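PDB 3VPB: putative acetylornithine deacetylase from Sulfolobus tokodaii, which probably catalyses the ATP-dependent joining of the amino group of glutamate to the gamma-carboxyl group of the C-terminal glutamate of the carrier protein LysW in arginine biosynthesis. Local coordinates for residues Asp86-Tyr91 with Lys127-Ser132; Pro100-Ile105 with Val247-Asn252; Ser104-Ser109 with Ala163-Glu168; Pro123-Pro128 with Arg135-Ile140. All coordinates share one frame; numbering follows the deposited sequence. Where two conformers were deposited one is given.

Interaction 1: residues Asp86-Tyr91 with Lys127-Ser132; sequences DKILTY and KPPIGS. With ADP (adenosine-5'-diphosphate), chain L; SO4 (sulfate ion), chain P.
Lys87 N, in the first turn of helix 87-96, donates to Pro129 O over 2.9 Å, nearly straight at 177° and in the carbonyl plane on a lone pair. Around this bond the ring of Pro129 packs against the helix start: its CB lies 3.8 Å from Ile88 CD1 and 3.6 Å from Asp86 OD2, both side chains running alongside the ring. The side chain of Lys87 then passes Lys127 at about a right angle and bends at its last torsion (chi4 72°), which carries NZ to the diphosphate, 2.9 Å from ADP O1B. Two waters tie the same NZ back to the 127-132 loop, one of them bridging to Pro128 O. Lys127, extended beyond CG, ends 2.8 Å from ADP O1A and 2.9 Å from ADP N7, bonding phosphate and adenine at once; Asn249 and Gln167 also take bonds from its NZ. Tyr91 OH receives only a weak bond from this ammonium, its stronger hydrogen bond being with Gln167. Further out, Asp86 is the N-cap of the helix: OD2 accepts from Leu89 N at 3.1 Å, and OD1 bonds Tyr62 of the second subunit. Further along the loop, Ser132 OG donates to a bound sulfate. Two lysines meeting on one nucleotide, one reaching the beta-phosphate and one the adenine and alpha-phosphate, are characteristic of the ATP-grasp nucleotide site.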
# COMPACT_ATOMS: atom_id res chain seq x y z
N ASP B 86 -19.04 7.02 -3.03
CA ASP B 86 -18.66 7.10 -1.63
C ASP B 86 -19.86 6.88 -0.72
O ASP B 86 -20.78 7.71 -0.69
CB ASP B 86 -18.02 8.44 -1.34
CG ASP B 86 -17.34 8.46 0.00
OD1 ASP B 86 -16.10 8.55 -0.00
OD2 ASP B 86 -18.04 8.35 1.05
N LYS B 87 -19.87 5.75 -0.02
CA LYS B 87 -21.01 5.37 0.80
C LYS B 87 -21.32 6.37 1.91
O LYS B 87 -22.50 6.59 2.19
CB LYS B 87 -20.86 3.97 1.38
CG LYS B 87 -20.90 2.89 0.30
CD LYS B 87 -21.05 1.51 0.93
CE LYS B 87 -21.21 0.43 -0.16
NZ LYS B 87 -19.90 0.23 -0.86
N ILE B 88 -20.31 7.01 2.49
CA ILE B 88 -20.56 8.01 3.55
C ILE B 88 -21.25 9.25 2.96
O ILE B 88 -22.21 9.77 3.56
CB ILE B 88 -19.28 8.38 4.35
CG1 ILE B 88 -18.81 7.15 5.15
CG2 ILE B 88 -19.51 9.64 5.27
CD1 ILE B 88 -17.39 7.27 5.71
N LEU B 89 -20.77 9.70 1.80
CA LEU B 89 -21.39 10.86 1.14
C LEU B 89 -22.83 10.55 0.71
O LEU B 89 -23.72 11.42 0.80
CB LEU B 89 -20.54 11.31 -0.06
CG LEU B 89 -19.09 11.68 0.28
CD1 LEU B 89 -18.51 12.27 -0.95
CD2 LEU B 89 -19.00 12.65 1.48
N THR B 90 -23.04 9.33 0.22
CA THR B 90 -24.38 8.87 -0.16
C THR B 90 -25.30 8.85 1.07
O THR B 90 -26.40 9.40 1.03
CB THR B 90 -24.33 7.46 -0.79
OG1 THR B 90 -23.66 7.54 -2.06
CG2 THR B 90 -25.73 6.90 -1.02
N TYR B 91 -24.85 8.21 2.14
CA TYR B 91 -25.69 8.13 3.37
C TYR B 91 -25.98 9.53 3.89
O TYR B 91 -27.09 9.81 4.34
CB TYR B 91 -25.00 7.30 4.47
CG TYR B 91 -24.99 5.80 4.24
CD1 TYR B 91 -23.87 5.05 4.60
CD2 TYR B 91 -26.08 5.13 3.68
CE1 TYR B 91 -23.82 3.68 4.41
CE2 TYR B 91 -26.05 3.75 3.48
CZ TYR B 91 -24.93 3.03 3.85
OH TYR B 91 -24.91 1.69 3.67
N LYS B 127 -17.96 -1.77 6.94
CA LYS B 127 -17.46 -1.70 5.58
C LYS B 127 -16.86 -0.33 5.32
O LYS B 127 -17.22 0.65 5.99
CB LYS B 127 -18.56 -2.06 4.57
CG LYS B 127 -19.73 -1.05 4.57
CD LYS B 127 -20.98 -1.64 3.91
CE LYS B 127 -22.13 -0.64 3.98
NZ LYS B 127 -23.43 -1.33 3.55
N PRO B 128 -15.95 -0.25 4.35
CA PRO B 128 -15.36 1.07 4.05
C PRO B 128 -16.30 1.85 3.11
O PRO B 128 -17.18 1.25 2.50
CB PRO B 128 -14.06 0.72 3.32
CG PRO B 128 -13.82 -0.75 3.55
CD PRO B 128 -15.20 -1.36 3.72
N PRO B 129 -16.08 3.17 2.98
CA PRO B 129 -16.91 3.97 2.09
C PRO B 129 -16.65 3.74 0.61
O PRO B 129 -17.51 4.02 -0.20
CB PRO B 129 -16.56 5.42 2.50
CG PRO B 129 -15.17 5.35 3.03
CD PRO B 129 -15.10 3.99 3.72
N ILE B 130 -15.47 3.25 0.27
CA ILE B 130 -15.18 2.93 -1.12
C ILE B 130 -15.03 1.45 -1.27
O ILE B 130 -14.63 0.74 -0.34
CB ILE B 130 -13.92 3.67 -1.68
CG1 ILE B 130 -12.74 3.58 -0.70
CG2 ILE B 130 -14.27 5.10 -2.02
CD1 ILE B 130 -11.45 4.17 -1.27
N GLY B 131 -15.40 0.97 -2.45
CA GLY B 131 -15.34 -0.43 -2.76
C GLY B 131 -16.61 -0.84 -3.47
O GLY B 131 -17.61 -0.08 -3.49
N SER B 132 -16.56 -2.02 -4.06
CA SER B 132 -17.68 -2.60 -4.77
C SER B 132 -17.46 -4.09 -4.70
O SER B 132 -16.45 -4.55 -4.15
CB SER B 132 -17.65 -2.09 -6.22
OG SER B 132 -18.74 -2.57 -6.96
PB ADP L . -20.69 -3.06 -2.31
O1B ADP L . -20.59 -1.69 -2.87
O2B ADP L . -21.67 -3.99 -3.01
O3B ADP L . -19.39 -3.74 -2.02
PA ADP L . -22.71 -3.16 -0.22
O1A ADP L . -22.86 -2.20 0.95
O2A ADP L . -23.73 -3.27 -1.33
O3A ADP L . -21.25 -2.84 -0.81
O5' ADP L . -22.52 -4.62 0.44
C5' ADP L . -22.38 -5.82 -0.31
C4' ADP L . -23.31 -6.88 0.24
O4' ADP L . -23.08 -7.02 1.64
C3' ADP L . -24.77 -6.44 0.10
O3' ADP L . -25.33 -6.88 -1.14
C2' ADP L . -25.44 -7.13 1.27
O2' ADP L . -25.72 -8.50 0.94
C1' ADP L . -24.34 -7.13 2.30
N9 ADP L . -24.49 -5.99 3.22
C8 ADP L . -23.83 -4.80 3.18
N7 ADP L . -24.22 -4.05 4.23
C5 ADP L . -25.12 -4.76 4.93
C6 ADP L . -25.95 -4.54 6.13
N6 ADP L . -25.83 -3.39 6.82
N1 ADP L . -26.74 -5.56 6.56
C2 ADP L . -26.85 -6.72 5.90
N3 ADP L . -26.14 -6.96 4.77
C4 ADP L . -25.30 -6.02 4.27
S SO4 P . -22.14 -3.55 -6.25
O1 SO4 P . -21.19 -2.55 -5.74
O2 SO4 P . -21.42 -4.76 -6.55
O3 SO4 P . -23.28 -3.82 -5.33
O4 SO4 P . -22.66 -3.07 -7.53
O HOH W 1 -18.96 2.45 -2.41
O HOH W 2 -18.16 -0.73 0.94

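Interaction 2: residues Pro100-Ile105 with Val247-Asn252; sequences PIPDSI and VVNELN. With ZN (zinc ion), chain O; MG (magnesium ion), chain N; ADP (adenosine-5'-diphosphate), chain L.
Pro100 and Val248 join the loop leading into strand 104-107 to the edge strand 245-252 of the ATP-grasp fold, whose C-terminal end carries two of the metal ligands, Glu250 and Asn252; a classic beta bulge sets both Asn249 and Glu250 opposite Asp237 on the next strand. Polar contact across the pair rests on one backbone bond, Val248 N to Pro100 O at 2.9 Å, with an angle of 157° at the hydrogen. Val248 O has no conventional donor; Ile101 CA approaches it at 3.5 Å in a CA-H...O contact. Apolar packing centres on Val247, whose CG1 lies anti to its own backbone N (chi1 -179°) and is directed at the Ile101-Pro102 peptide, 3.7 Å from Pro102 CD. The proline ring also meets the Asn249 side chain at about a right angle. Bonds to the nucleotide follow along the strand: Asn249 OD1 is held by Lys127, while its ND2 makes a weak bond to ADP O1A. Metal coordination comes last, beyond the inter-segment contact. Both carboxylate oxygens of Glu250 bind the zinc ion, which Asn252 OD1, ADP O1B and a water also ligate, and Asp237 joins Glu250 on the magnesium ion. The two cations probably offset the charge of the diphosphate. Glu250 OE1 bridges them, 2.1 Å from the magnesium ion and 2.1 Å from the zinc ion.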
# COMPACT_ATOMS: atom_id res chain seq x y z
N PRO B 100 -34.66 6.06 4.40
CA PRO B 100 -34.18 5.16 5.45
C PRO B 100 -32.89 4.49 4.98
O PRO B 100 -32.77 4.09 3.82
CB PRO B 100 -35.32 4.14 5.58
CG PRO B 100 -35.89 4.11 4.20
CD PRO B 100 -35.91 5.56 3.79
N ILE B 101 -31.90 4.48 5.88
CA ILE B 101 -30.60 3.87 5.61
C ILE B 101 -30.31 3.00 6.80
O ILE B 101 -30.94 3.14 7.86
CB ILE B 101 -29.47 4.96 5.43
CG1 ILE B 101 -29.26 5.73 6.76
CG2 ILE B 101 -29.79 5.85 4.20
CD1 ILE B 101 -27.99 6.63 6.83
N PRO B 102 -29.36 2.06 6.67
CA PRO B 102 -29.12 1.29 7.90
C PRO B 102 -28.62 2.18 9.03
O PRO B 102 -27.90 3.15 8.78
CB PRO B 102 -28.00 0.31 7.49
CG PRO B 102 -28.09 0.24 5.98
CD PRO B 102 -28.50 1.64 5.56
N ASP B 103 -28.99 1.86 10.26
CA ASP B 103 -28.50 2.65 11.41
C ASP B 103 -26.98 2.59 11.43
O ASP B 103 -26.43 1.50 11.52
CB ASP B 103 -29.06 2.07 12.71
CG ASP B 103 -30.52 2.41 12.92
OD1 ASP B 103 -31.06 3.28 12.20
OD2 ASP B 103 -31.12 1.83 13.84
N SER B 104 -26.30 3.73 11.32
CA SER B 104 -24.86 3.69 11.03
C SER B 104 -24.08 4.63 11.91
O SER B 104 -24.61 5.66 12.32
CB SER B 104 -24.57 4.08 9.59
OG SER B 104 -25.22 3.25 8.67
N ILE B 105 -22.84 4.27 12.21
CA ILE B 105 -21.93 5.12 12.96
C ILE B 105 -20.61 5.13 12.19
O ILE B 105 -20.18 4.10 11.68
CB ILE B 105 -21.66 4.58 14.38
CG1 ILE B 105 -22.96 4.42 15.17
CG2 ILE B 105 -20.71 5.51 15.16
CD1 ILE B 105 -22.76 3.69 16.51
N VAL B 247 -34.85 -0.38 3.15
CA VAL B 247 -33.77 0.46 3.65
C VAL B 247 -32.78 0.57 2.50
O VAL B 247 -32.36 -0.45 1.95
CB VAL B 247 -33.12 -0.21 4.90
CG1 VAL B 247 -32.02 0.63 5.44
CG2 VAL B 247 -34.14 -0.40 6.02
N VAL B 248 -32.39 1.79 2.13
CA VAL B 248 -31.41 1.96 1.05
C VAL B 248 -30.00 1.76 1.59
O VAL B 248 -29.59 2.43 2.55
CB VAL B 248 -31.54 3.34 0.35
CG1 VAL B 248 -30.53 3.46 -0.80
CG2 VAL B 248 -32.96 3.51 -0.18
N ASN B 249 -29.29 0.82 0.99
CA ASN B 249 -27.94 0.49 1.39
C ASN B 249 -26.86 1.25 0.60
O ASN B 249 -25.85 1.66 1.18
CB ASN B 249 -27.75 -1.01 1.24
CG ASN B 249 -26.45 -1.50 1.83
OD1 ASN B 249 -25.95 -0.97 2.82
ND2 ASN B 249 -25.91 -2.54 1.22
N GLU B 250 -27.02 1.37 -0.71
CA GLU B 250 -26.06 2.15 -1.51
C GLU B 250 -26.62 2.45 -2.89
O GLU B 250 -27.64 1.89 -3.28
CB GLU B 250 -24.72 1.44 -1.66
CG GLU B 250 -24.79 0.14 -2.48
CD GLU B 250 -23.46 -0.20 -3.11
OE1 GLU B 250 -23.32 -1.34 -3.62
OE2 GLU B 250 -22.57 0.70 -3.14
N LEU B 251 -25.93 3.33 -3.60
CA LEU B 251 -26.17 3.55 -5.02
C LEU B 251 -24.88 3.37 -5.76
O LEU B 251 -23.82 3.50 -5.16
CB LEU B 251 -26.73 4.97 -5.27
CG LEU B 251 -28.21 5.14 -4.89
CD1 LEU B 251 -28.36 5.59 -3.45
CD2 LEU B 251 -28.92 6.10 -5.83
N ASN B 252 -24.94 3.04 -7.04
CA ASN B 252 -23.71 2.84 -7.80
C ASN B 252 -23.73 3.62 -9.09
O ASN B 252 -24.74 3.62 -9.80
CB ASN B 252 -23.49 1.36 -8.07
CG ASN B 252 -23.45 0.52 -6.78
OD1 ASN B 252 -22.40 0.41 -6.14
ND2 ASN B 252 -24.58 -0.08 -6.41
ZN ZN O . -21.41 -0.92 -4.47
MG MG N . -23.68 -3.37 -3.30
PB ADP L . -20.69 -3.06 -2.31
O1B ADP L . -20.59 -1.69 -2.87
O2B ADP L . -21.67 -3.99 -3.01
O3B ADP L . -19.39 -3.74 -2.02
PA ADP L . -22.71 -3.16 -0.22
O1A ADP L . -22.86 -2.20 0.95
O2A ADP L . -23.73 -3.27 -1.33
O3A ADP L . -21.25 -2.84 -0.81
O5' ADP L . -22.52 -4.62 0.44
C5' ADP L . -22.38 -5.82 -0.31
C4' ADP L . -23.31 -6.88 0.24
O4' ADP L . -23.08 -7.02 1.64
C3' ADP L . -24.77 -6.44 0.10
O3' ADP L . -25.33 -6.88 -1.14
C2' ADP L . -25.44 -7.13 1.27
O2' ADP L . -25.72 -8.50 0.94
C1' ADP L . -24.34 -7.13 2.30
N9 ADP L . -24.49 -5.99 3.22
C8 ADP L . -23.83 -4.80 3.18
N7 ADP L . -24.22 -4.05 4.23
C5 ADP L . -25.12 -4.76 4.93
C6 ADP L . -25.95 -4.54 6.13
N6 ADP L . -25.83 -3.39 6.82
N1 ADP L . -26.74 -5.56 6.56
C2 ADP L . -26.85 -6.72 5.90
N3 ADP L . -26.14 -6.96 4.77
C4 ADP L . -25.30 -6.02 4.27
O HOH W 3 -24.28 -5.41 -3.26
O HOH W 4 -19.76 0.28 -4.97

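Interaction 3: residues Ser104-Ser109 with Ala163-Glu168; sequences SIIALS and AHIVQE. With ADP (adenosine-5'-diphosphate), chain L.
Gln167 NE2 donates to Ser104 OG at 3.0 Å, and the torsions of the glutamine make the bond possible. Its CG sits between backbone N and carbonyl carbon (chi1 39°), and the chain is extended beyond it, so the amide stands off the sheet and turns OE1 to ADP N6, 2.8 Å away. The Ser104 oxygen, which itself donates to Pro102 O, lies 18° out of the amide plane; Tyr91 OH and Lys127 NZ hold the same amide from the helix and the neighbouring strand. Ile106 and Ile165 share this face and run side by side, with Ile106 CD1 3.8 Å from Ile165 CG1, under cover of Ile88. Beyond the strand pair, Leu108 CD2 meets Ala163 CB at 3.7 Å. On the other face, Ala107 CB faces His164 CB at 4.0 Å, and the imidazole sets its edge near Ala107 O while ND1 bonds Asp126. Beneath these side chains, strands 104-107 and 164-168 run antiparallel at 158°. Ile105 with Val166 and Ala107 with His164 are the hydrogen-bonded pairs; Ile105 N reaches Val166 O at 2.8 Å. Gln167 OE1 and Glu168 O both present acceptors to the adenine amino group, consistent with selection of adenine.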
# COMPACT_ATOMS: atom_id res chain seq x y z
N SER B 104 -26.30 3.73 11.32
CA SER B 104 -24.86 3.69 11.03
C SER B 104 -24.08 4.63 11.91
O SER B 104 -24.61 5.66 12.32
CB SER B 104 -24.57 4.08 9.59
OG SER B 104 -25.22 3.25 8.67
N ILE B 105 -22.84 4.27 12.21
CA ILE B 105 -21.93 5.12 12.96
C ILE B 105 -20.61 5.13 12.19
O ILE B 105 -20.18 4.10 11.68
CB ILE B 105 -21.66 4.58 14.38
CG1 ILE B 105 -22.96 4.42 15.17
CG2 ILE B 105 -20.71 5.51 15.16
CD1 ILE B 105 -22.76 3.69 16.51
N ILE B 106 -19.99 6.30 12.07
CA ILE B 106 -18.75 6.43 11.33
C ILE B 106 -17.58 6.52 12.29
O ILE B 106 -17.62 7.29 13.25
CB ILE B 106 -18.79 7.66 10.40
CG1 ILE B 106 -19.98 7.54 9.45
CG2 ILE B 106 -17.47 7.83 9.62
CD1 ILE B 106 -20.13 6.16 8.74
N ALA B 107 -16.55 5.72 12.02
CA ALA B 107 -15.37 5.66 12.87
C ALA B 107 -14.13 5.91 12.01
O ALA B 107 -13.86 5.17 11.05
CB ALA B 107 -15.28 4.29 13.54
N LEU B 108 -13.37 6.95 12.36
CA LEU B 108 -12.27 7.38 11.49
C LEU B 108 -10.88 7.05 12.01
O LEU B 108 -9.89 7.69 11.62
CB LEU B 108 -12.40 8.87 11.16
CG LEU B 108 -13.76 9.26 10.57
CD1 LEU B 108 -13.90 10.77 10.50
CD2 LEU B 108 -13.99 8.64 9.14
N SER B 109 -10.82 6.06 12.90
CA SER B 109 -9.55 5.54 13.41
C SER B 109 -9.81 4.17 14.03
O SER B 109 -10.93 3.82 14.29
CB SER B 109 -8.95 6.49 14.46
OG SER B 109 -9.75 6.49 15.64
N ALA B 163 -11.59 4.40 6.94
CA ALA B 163 -12.81 4.93 7.52
C ALA B 163 -13.79 3.76 7.65
O ALA B 163 -13.97 3.00 6.71
CB ALA B 163 -13.40 6.00 6.62
N HIS B 164 -14.40 3.61 8.82
CA HIS B 164 -15.30 2.49 9.06
C HIS B 164 -16.73 2.96 9.08
O HIS B 164 -17.07 3.83 9.89
CB HIS B 164 -15.05 1.87 10.42
CG HIS B 164 -13.66 1.31 10.62
ND1 HIS B 164 -13.43 -0.03 10.78
CD2 HIS B 164 -12.47 1.93 10.76
CE1 HIS B 164 -12.14 -0.23 10.98
NE2 HIS B 164 -11.53 0.94 10.96
N ILE B 165 -17.58 2.32 8.27
CA ILE B 165 -19.03 2.48 8.39
C ILE B 165 -19.52 1.28 9.21
O ILE B 165 -19.51 0.16 8.72
CB ILE B 165 -19.74 2.50 7.04
CG1 ILE B 165 -19.11 3.56 6.12
CG2 ILE B 165 -21.25 2.78 7.25
CD1 ILE B 165 -19.67 3.54 4.67
N VAL B 166 -19.93 1.54 10.44
CA VAL B 166 -20.32 0.49 11.36
C VAL B 166 -21.84 0.52 11.46
O VAL B 166 -22.39 1.50 11.94
CB VAL B 166 -19.72 0.77 12.75
CG1 VAL B 166 -20.19 -0.28 13.77
CG2 VAL B 166 -18.17 0.86 12.67
N GLN B 167 -22.51 -0.55 11.03
CA GLN B 167 -23.97 -0.44 10.94
C GLN B 167 -24.70 -1.70 11.34
O GLN B 167 -24.13 -2.78 11.47
CB GLN B 167 -24.42 0.04 9.55
CG GLN B 167 -23.64 -0.51 8.40
CD GLN B 167 -24.22 -0.22 7.01
OE1 GLN B 167 -24.34 -1.13 6.22
NE2 GLN B 167 -24.55 1.07 6.69
N GLU B 168 -25.99 -1.54 11.54
CA GLU B 168 -26.84 -2.67 11.89
C GLU B 168 -26.83 -3.69 10.76
O GLU B 168 -26.74 -3.34 9.59
CB GLU B 168 -28.28 -2.21 12.18
CG GLU B 168 -28.94 -1.52 11.03
CD GLU B 168 -30.41 -1.21 11.30
OE1 GLU B 168 -31.11 -2.05 11.93
OE2 GLU B 168 -30.87 -0.12 10.86
PB ADP L . -20.69 -3.06 -2.31
O1B ADP L . -20.59 -1.69 -2.87
O2B ADP L . -21.67 -3.99 -3.01
O3B ADP L . -19.39 -3.74 -2.02
PA ADP L . -22.71 -3.16 -0.22
O1A ADP L . -22.86 -2.20 0.95
O2A ADP L . -23.73 -3.27 -1.33
O3A ADP L . -21.25 -2.84 -0.81
O5' ADP L . -22.52 -4.62 0.44
C5' ADP L . -22.38 -5.82 -0.31
C4' ADP L . -23.31 -6.88 0.24
O4' ADP L . -23.08 -7.02 1.64
C3' ADP L . -24.77 -6.44 0.10
O3' ADP L . -25.33 -6.88 -1.14
C2' ADP L . -25.44 -7.13 1.27
O2' ADP L . -25.72 -8.50 0.94
C1' ADP L . -24.34 -7.13 2.30
N9 ADP L . -24.49 -5.99 3.22
C8 ADP L . -23.83 -4.80 3.18
N7 ADP L . -24.22 -4.05 4.23
C5 ADP L . -25.12 -4.76 4.93
C6 ADP L . -25.95 -4.54 6.13
N6 ADP L . -25.83 -3.39 6.82
N1 ADP L . -26.74 -5.56 6.56
C2 ADP L . -26.85 -6.72 5.90
N3 ADP L . -26.14 -6.96 4.77
C4 ADP L . -25.30 -6.02 4.27

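Interaction 4: residues Pro123-Pro128 with Arg135-Ile140; sequences PLIDKP and RLVSLI. With ADP (adenosine-5'-diphosphate), chain L.
Strands 124-127 and 138-140 form an antiparallel beta hairpin, their axes 4.7 Å apart at 143°, with Leu124-Ile140 and Asp126-Ser138 as hydrogen-bonded pairs and Ile125-Leu139 as the non-hydrogen-bonded pair between them. Ile140 N to Leu124 O measures 2.7 Å, and Asp126 N to Ser138 O 2.9 Å. The connection between the strands is the loop that wraps the phosphates in the ATP-grasp fold. On the face bearing Ile140, Leu124 lies alongside it, CD1 3.6 Å from Ile140 CB. Ile140 CG1 is anti to the carbonyl carbon (chi1 -57°), and CD1 extends to Asp126 CB at 3.4 Å. The carboxylate beyond that CB is gripped by a salt bridge from Arg153 and by a hydrogen bond with Tyr117. Where the strands pass into the connecting loop, the Pro128 ring crosses Leu136 at about a right angle. Leu136 N and Ser138 OG bond Glu151 and Thr148 of the third subunit, while Arg135 reaches backbone oxygens of the carrier protein LysW. The opposite face receives the nucleotide. Ile125 CG2 meets Val137 CG1 at 3.9 Å, the two side chains set at a slant; Ile125 CG1 touches ADP C6 at 3.7 Å and Val137 CG1 touches ADP O4' at 3.7 Å.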
# COMPACT_ATOMS: atom_id res chain seq x y z
N PRO B 123 -24.47 -8.42 16.53
CA PRO B 123 -23.54 -8.38 15.39
C PRO B 123 -23.70 -7.06 14.67
O PRO B 123 -24.72 -6.37 14.83
CB PRO B 123 -24.05 -9.50 14.48
CG PRO B 123 -25.55 -9.47 14.72
CD PRO B 123 -25.64 -9.27 16.22
N LEU B 124 -22.70 -6.75 13.85
CA LEU B 124 -22.74 -5.53 13.04
C LEU B 124 -22.03 -5.78 11.71
O LEU B 124 -21.28 -6.75 11.55
CB LEU B 124 -22.09 -4.35 13.78
CG LEU B 124 -20.70 -4.47 14.35
CD1 LEU B 124 -19.67 -4.09 13.28
CD2 LEU B 124 -20.61 -3.53 15.58
N ILE B 125 -22.26 -4.88 10.76
CA ILE B 125 -21.48 -4.84 9.52
C ILE B 125 -20.51 -3.66 9.59
O ILE B 125 -20.85 -2.60 10.01
CB ILE B 125 -22.43 -4.71 8.30
CG1 ILE B 125 -23.18 -6.03 8.11
CG2 ILE B 125 -21.71 -4.21 6.99
CD1 ILE B 125 -22.44 -7.11 7.26
N ASP B 126 -19.26 -3.89 9.21
CA ASP B 126 -18.27 -2.81 9.12
C ASP B 126 -17.74 -2.84 7.68
O ASP B 126 -17.17 -3.83 7.24
CB ASP B 126 -17.14 -3.04 10.13
CG ASP B 126 -16.08 -1.94 10.11
OD1 ASP B 126 -15.93 -1.27 9.07
OD2 ASP B 126 -15.33 -1.80 11.12
N LYS B 127 -17.96 -1.77 6.94
CA LYS B 127 -17.46 -1.70 5.58
C LYS B 127 -16.86 -0.33 5.32
O LYS B 127 -17.22 0.65 5.99
CB LYS B 127 -18.56 -2.06 4.57
CG LYS B 127 -19.73 -1.05 4.57
CD LYS B 127 -20.98 -1.64 3.91
CE LYS B 127 -22.13 -0.64 3.98
NZ LYS B 127 -23.43 -1.33 3.55
N PRO B 128 -15.95 -0.25 4.35
CA PRO B 128 -15.36 1.07 4.05
C PRO B 128 -16.30 1.85 3.11
O PRO B 128 -17.18 1.25 2.50
CB PRO B 128 -14.06 0.72 3.32
CG PRO B 128 -13.82 -0.75 3.55
CD PRO B 128 -15.20 -1.36 3.72
N ARG B 135 -16.31 -6.11 -1.55
CA ARG B 135 -14.93 -6.08 -1.09
C ARG B 135 -14.80 -5.37 0.28
O ARG B 135 -15.27 -4.23 0.43
CB ARG B 135 -14.05 -5.37 -2.14
CG ARG B 135 -12.58 -5.74 -2.08
CD ARG B 135 -11.86 -5.34 -3.38
NE ARG B 135 -12.17 -3.96 -3.74
CZ ARG B 135 -12.86 -3.60 -4.83
NH1 ARG B 135 -13.31 -4.52 -5.67
NH2 ARG B 135 -13.11 -2.32 -5.04
N LEU B 136 -14.20 -6.08 1.25
CA LEU B 136 -14.01 -5.64 2.66
C LEU B 136 -15.30 -5.34 3.44
O LEU B 136 -15.24 -4.67 4.49
CB LEU B 136 -13.10 -4.40 2.74
CG LEU B 136 -11.82 -4.42 1.93
CD1 LEU B 136 -11.06 -3.09 2.11
CD2 LEU B 136 -11.00 -5.60 2.39
N VAL B 137 -16.44 -5.84 2.97
CA VAL B 137 -17.69 -5.72 3.73
C VAL B 137 -17.64 -6.86 4.75
O VAL B 137 -17.68 -8.04 4.37
CB VAL B 137 -18.95 -5.83 2.85
CG1 VAL B 137 -20.25 -5.78 3.71
CG2 VAL B 137 -18.97 -4.72 1.78
N SER B 138 -17.56 -6.51 6.02
CA SER B 138 -17.21 -7.50 7.04
C SER B 138 -18.34 -7.65 8.03
O SER B 138 -18.89 -6.65 8.50
CB SER B 138 -15.98 -7.06 7.78
OG SER B 138 -14.88 -7.03 6.92
N LEU B 139 -18.68 -8.90 8.33
CA LEU B 139 -19.65 -9.24 9.35
C LEU B 139 -18.88 -9.38 10.67
O LEU B 139 -17.92 -10.19 10.75
CB LEU B 139 -20.42 -10.53 8.94
CG LEU B 139 -21.61 -11.04 9.79
CD1 LEU B 139 -22.63 -9.93 10.04
CD2 LEU B 139 -22.29 -12.29 9.20
N ILE B 140 -19.25 -8.59 11.67
CA ILE B 140 -18.55 -8.58 12.96
C ILE B 140 -19.49 -9.03 14.07
O ILE B 140 -20.49 -8.36 14.40
CB ILE B 140 -17.89 -7.24 13.28
CG1 ILE B 140 -16.90 -6.87 12.15
CG2 ILE B 140 -17.15 -7.30 14.64
CD1 ILE B 140 -16.30 -5.54 12.27
PB ADP L . -20.69 -3.06 -2.31
O1B ADP L . -20.59 -1.69 -2.87
O2B ADP L . -21.67 -3.99 -3.01
O3B ADP L . -19.39 -3.74 -2.02
PA ADP L . -22.71 -3.16 -0.22
O1A ADP L . -22.86 -2.20 0.95
O2A ADP L . -23.73 -3.27 -1.33
O3A ADP L . -21.25 -2.84 -0.81
O5' ADP L . -22.52 -4.62 0.44
C5' ADP L . -22.38 -5.82 -0.31
C4' ADP L . -23.31 -6.88 0.24
O4' ADP L . -23.08 -7.02 1.64
C3' ADP L . -24.77 -6.44 0.10
O3' ADP L . -25.33 -6.88 -1.14
C2' ADP L . -25.44 -7.13 1.27
O2' ADP L . -25.72 -8.50 0.94
C1' ADP L . -24.34 -7.13 2.30
N9 ADP L . -24.49 -5.99 3.22
C8 ADP L . -23.83 -4.80 3.18
N7 ADP L . -24.22 -4.05 4.23
C5 ADP L . -25.12 -4.76 4.93
C6 ADP L . -25.95 -4.54 6.13
N6 ADP L . -25.83 -3.39 6.82
N1 ADP L . -26.74 -5.56 6.56
C2 ADP L . -26.85 -6.72 5.90
N3 ADP L . -26.14 -6.96 4.77
C4 ADP L . -25.30 -6.02 4.27

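All four contacts are largely buried and touch ADP, but their chemistry differs. Interactions 3 and 4 are regular antiparallel pairings in one sheet: strands 164-168 and 124-127 are neighbours there, and Gln167 N to Ile125 O (2.8 Å) joins them. Interactions 1 and 2 bring loops against a helix start and an edge strand, with one main backbone bond each, and their side chains supply charge and metal ligands. They meet where Lys87 NZ forms a salt bridge with Glu250 OE2 at 3.6 Å. Interaction 2 shares Ser104 and Ile105 with interaction 3; interaction 1 shares Lys127 and Pro128 with interaction 4, whose Pro123 is exposed.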